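Local coordinates for glyoxalase family protein (Bacillus cereus, PDB 1SS4), which is of unknown function but belongs to the glyoxalase (vicinal oxygen chelate) family and may act as a metal-dependent enzyme such as a methylmalonyl-CoA epimerase, at residues S27-I32 / S70-S75. Numbering follows the deposited sequence.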
ATOM      1  N   SER A  27      13.023  -7.366  -9.577  1.00 29.03           N
ATOM      2  CA  SER A  27      14.101  -8.142  -8.966  1.00 30.18           C
ATOM      3  C   SER A  27      14.051  -8.102  -7.438  1.00 29.88           C
ATOM      4  O   SER A  27      14.193  -9.126  -6.769  1.00 30.82           O
ATOM      5  CB  SER A  27      15.456  -7.622  -9.458  1.00 32.97           C
ATOM      6  OG  SER A  27      16.517  -8.223  -8.738  1.00 35.88           O
ATOM      7  N   PHE A  28      13.843  -6.913  -6.887  1.00 28.09           N
ATOM      8  CA  PHE A  28      13.775  -6.741  -5.444  1.00 27.61           C
ATOM      9  C   PHE A  28      12.627  -7.514  -4.788  1.00 26.36           C
ATOM     10  O   PHE A  28      12.832  -8.219  -3.804  1.00 26.32           O
ATOM     11  CB  PHE A  28      13.647  -5.254  -5.099  1.00 26.91           C
ATOM     12  CG  PHE A  28      13.511  -4.990  -3.631  1.00 29.29           C
ATOM     13  CD1 PHE A  28      14.595  -5.190  -2.776  1.00 29.00           C
ATOM     14  CD2 PHE A  28      12.302  -4.571  -3.096  1.00 29.51           C
ATOM     15  CE1 PHE A  28      14.467  -4.973  -1.403  1.00 29.33           C
ATOM     16  CE2 PHE A  28      12.161  -4.355  -1.722  1.00 31.50           C
ATOM     17  CZ  PHE A  28      13.244  -4.556  -0.877  1.00 31.38           C
ATOM     18  N   PHE A  29      11.416  -7.393  -5.323  1.00 24.75           N
ATOM     19  CA  PHE A  29      10.311  -8.099  -4.713  1.00 24.51           C
ATOM     20  C   PHE A  29      10.429  -9.608  -4.899  1.00 25.60           C
ATOM     21  O   PHE A  29       9.914 -10.372  -4.089  1.00 25.71           O
ATOM     22  CB  PHE A  29       8.994  -7.504  -5.202  1.00 23.75           C
ATOM     23  CG  PHE A  29       8.676  -6.180  -4.530  1.00 23.39           C
ATOM     24  CD1 PHE A  29       8.234  -6.156  -3.209  1.00 24.46           C
ATOM     25  CD2 PHE A  29       8.917  -4.977  -5.174  1.00 24.82           C
ATOM     26  CE1 PHE A  29       8.042  -4.940  -2.530  1.00 24.69           C
ATOM     27  CE2 PHE A  29       8.729  -3.743  -4.510  1.00 26.97           C
ATOM     28  CZ  PHE A  29       8.292  -3.730  -3.184  1.00 23.59           C
ATOM     29  N   GLU A  30      11.154 -10.038  -5.930  1.00 30.36           N
ATOM     30  CA  GLU A  30      11.361 -11.474  -6.126  1.00 32.79           C
ATOM     31  C   GLU A  30      12.209 -11.988  -4.969  1.00 33.04           C
ATOM     32  O   GLU A  30      11.964 -13.077  -4.453  1.00 33.64           O
ATOM     33  CB  GLU A  30      12.061 -11.761  -7.452  1.00 33.04           C
ATOM     34  CG  GLU A  30      11.136 -11.661  -8.647  1.00 35.63           C
ATOM     35  CD  GLU A  30      11.877 -11.758  -9.961  1.00 37.34           C
ATOM     36  OE1 GLU A  30      13.130 -11.779  -9.929  1.00 39.06           O
ATOM     37  OE2 GLU A  30      11.207 -11.800 -11.022  1.00 36.49           O
ATOM     38  N   GLU A  31      13.189 -11.185  -4.556  1.00 33.73           N
ATOM     39  CA  GLU A  31      14.076 -11.523  -3.443  1.00 33.50           C
ATOM     40  C   GLU A  31      13.302 -11.593  -2.129  1.00 33.40           C
ATOM     41  O   GLU A  31      13.625 -12.387  -1.249  1.00 31.41           O
ATOM     42  CB  GLU A  31      15.180 -10.473  -3.310  1.00 36.98           C
ATOM     43  CG  GLU A  31      16.195 -10.470  -4.438  1.00 42.71           C
ATOM     44  CD  GLU A  31      17.165 -11.645  -4.361  1.00 45.81           C
ATOM     45  OE1 GLU A  31      17.743 -11.880  -3.278  1.00 48.77           O
ATOM     46  OE2 GLU A  31      17.354 -12.328  -5.387  1.00 48.54           O
ATOM     47  N   ILE A  32      12.291 -10.738  -1.991  1.00 29.92           N
ATOM     48  CA  ILE A  32      11.455 -10.733  -0.802  1.00 28.89           C
ATOM     49  C   ILE A  32      10.643 -12.031  -0.797  1.00 27.83           C
ATOM     50  O   ILE A  32      10.255 -12.532   0.252  1.00 27.83           O
ATOM     51  CB  ILE A  32      10.452  -9.547  -0.822  1.00 30.19           C
ATOM     52  CG1 ILE A  32      11.199  -8.218  -0.678  1.00 30.65           C
ATOM     53  CG2 ILE A  32       9.393  -9.744   0.268  1.00 29.64           C
ATOM     54  CD1 ILE A  32      11.640  -7.908   0.741  1.00 35.66           C
ATOM     55  N   SER A  70      -2.130 -11.878  -1.783  1.00 29.21           N
ATOM     56  CA  SER A  70      -1.723 -10.490  -1.883  1.00 25.43           C
ATOM     57  C   SER A  70      -0.919 -10.175  -3.113  1.00 25.61           C
ATOM     58  O   SER A  70      -0.169 -11.013  -3.612  1.00 25.51           O
ATOM     59  CB  SER A  70      -0.921 -10.129  -0.643  1.00 25.43           C
ATOM     60  OG  SER A  70      -1.580 -10.599   0.517  1.00 27.51           O
ATOM     61  N   ARG A  71      -1.054  -8.948  -3.586  1.00 24.22           N
ATOM     62  CA  ARG A  71      -0.337  -8.546  -4.775  1.00 23.45           C
ATOM     63  C   ARG A  71       0.226  -7.139  -4.692  1.00 24.88           C
ATOM     64  O   ARG A  71      -0.346  -6.262  -4.038  1.00 23.25           O
ATOM     65  CB  ARG A  71      -1.257  -8.637  -6.000  1.00 24.61           C
ATOM     66  CG  ARG A  71      -1.614 -10.054  -6.424  1.00 23.69           C
ATOM     67  CD  ARG A  71      -2.758 -10.064  -7.453  1.00 28.35           C
ATOM     68  NE  ARG A  71      -2.887 -11.393  -8.038  1.00 28.89           N
ATOM     69  CZ  ARG A  71      -3.472 -12.424  -7.439  1.00 30.99           C
ATOM     70  NH1 ARG A  71      -4.010 -12.282  -6.232  1.00 34.23           N
ATOM     71  NH2 ARG A  71      -3.485 -13.610  -8.032  1.00 32.90           N
ATOM     72  N   ILE A  72       1.349  -6.944  -5.381  1.00 23.39           N
ATOM     73  CA  ILE A  72       1.997  -5.645  -5.476  1.00 22.11           C
ATOM     74  C   ILE A  72       2.082  -5.339  -6.968  1.00 24.56           C
ATOM     75  O   ILE A  72       2.668  -6.096  -7.746  1.00 24.44           O
ATOM     76  CB  ILE A  72       3.407  -5.655  -4.890  1.00 21.67           C
ATOM     77  CG1 ILE A  72       3.331  -5.849  -3.387  1.00 22.89           C
ATOM     78  CG2 ILE A  72       4.149  -4.358  -5.257  1.00 20.29           C
ATOM     79  CD1 ILE A  72       4.666  -6.299  -2.764  1.00 30.37           C
ATOM     80  N   GLU A  73       1.470  -4.235  -7.368  1.00 22.44           N
ATOM     81  CA  GLU A  73       1.503  -3.827  -8.764  1.00 23.38           C
ATOM     82  C   GLU A  73       2.597  -2.787  -8.904  1.00 22.59           C
ATOM     83  O   GLU A  73       2.587  -1.771  -8.203  1.00 24.32           O
ATOM     84  CB  GLU A  73       0.166  -3.209  -9.185  1.00 22.26           C
ATOM     85  CG  GLU A  73       0.096  -2.870 -10.667  1.00 29.77           C
ATOM     86  CD  GLU A  73      -1.272  -2.319 -11.094  1.00 34.39           C
ATOM     87  OE1 GLU A  73      -2.309  -2.946 -10.780  1.00 39.30           O
ATOM     88  OE2 GLU A  73      -1.316  -1.265 -11.749  1.00 37.75           O
ATOM     89  N   LEU A  74       3.526  -3.036  -9.815  1.00 22.26           N
ATOM     90  CA  LEU A  74       4.621  -2.116 -10.064  1.00 22.13           C
ATOM     91  C   LEU A  74       4.346  -1.416 -11.392  1.00 24.89           C
ATOM     92  O   LEU A  74       4.006  -2.068 -12.392  1.00 22.79           O
ATOM     93  CB  LEU A  74       5.948  -2.893 -10.100  1.00 25.06           C
ATOM     94  CG  LEU A  74       6.269  -3.676  -8.821  1.00 23.75           C
ATOM     95  CD1 LEU A  74       7.464  -4.597  -9.048  1.00 27.66           C
ATOM     96  CD2 LEU A  74       6.560  -2.709  -7.651  1.00 23.66           C
ATOM     97  N   SER A  75       4.449  -0.086 -11.388  1.00 24.44           N
ATOM     98  CA  SER A  75       4.212   0.723 -12.580  1.00 25.81           C
ATOM     99  C   SER A  75       5.389   1.645 -12.887  1.00 25.25           C
ATOM    100  O   SER A  75       6.015   2.196 -11.979  1.00 24.22           O
ATOM    101  CB  SER A  75       2.962   1.595 -12.406  1.00 25.73           C
ATOM    102  OG  SER A  75       1.788   0.809 -12.455  1.00 34.07           O
TER
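Phe29 on helix 22-32 faces Ile72 on strand 71-79, their CA atoms 8.7 Å apart, and the helix meets the strand through side chains alone, with no hydrogen bond between the two segments. This is helix-on-sheet packing within a βαβββ module of the vicinal oxygen chelate fold: the helix follows strand 9-18 and covers one side of the mixed four-stranded sheet in which strand 71-79 runs parallel to 9-18 and antiparallel to 57-64. Phe29 carries the helix side of the contact. Its CG lies anti to the carbonyl carbon (chi1 -76°), and from there the ring lies across Ile72 and Leu74, two residues apart on the strand, both directed at the helix from their CB atoms and both meeting the ring from the same side. Ile72 uses the end of its longer branch, extended by a chi2 of 162°: CD1 sits by the CD1-CE1 bond of the ring, 3.6 Å from Phe29 CD1 and equally close to CE1, and the two side chains cross at about a right angle. Across the ring, Leu74 CD2 sits by the CD2-CE2 bond, 4.0 Å from Phe29 CE2. Both methyls approach obliquely, on the strand side of the ring plane. The opposite side is covered from within the helix, with Phe28 CD2 3.9 Å above the Phe29 plane, over its centre. Around the pair, Phe101 of strand 95-103 touches both Phe29 and Ile72, linking this core to the second four-stranded sheet, while Met12 of the second subunit packs on Ile72. Backbone hydrogen bonds of Glu73 to Val15 and Ile17 place strand 71-79 beside 9-18. The second methyl of Leu74 adds a looser contact, with CD1 4.2 Å from Phe29 CD2.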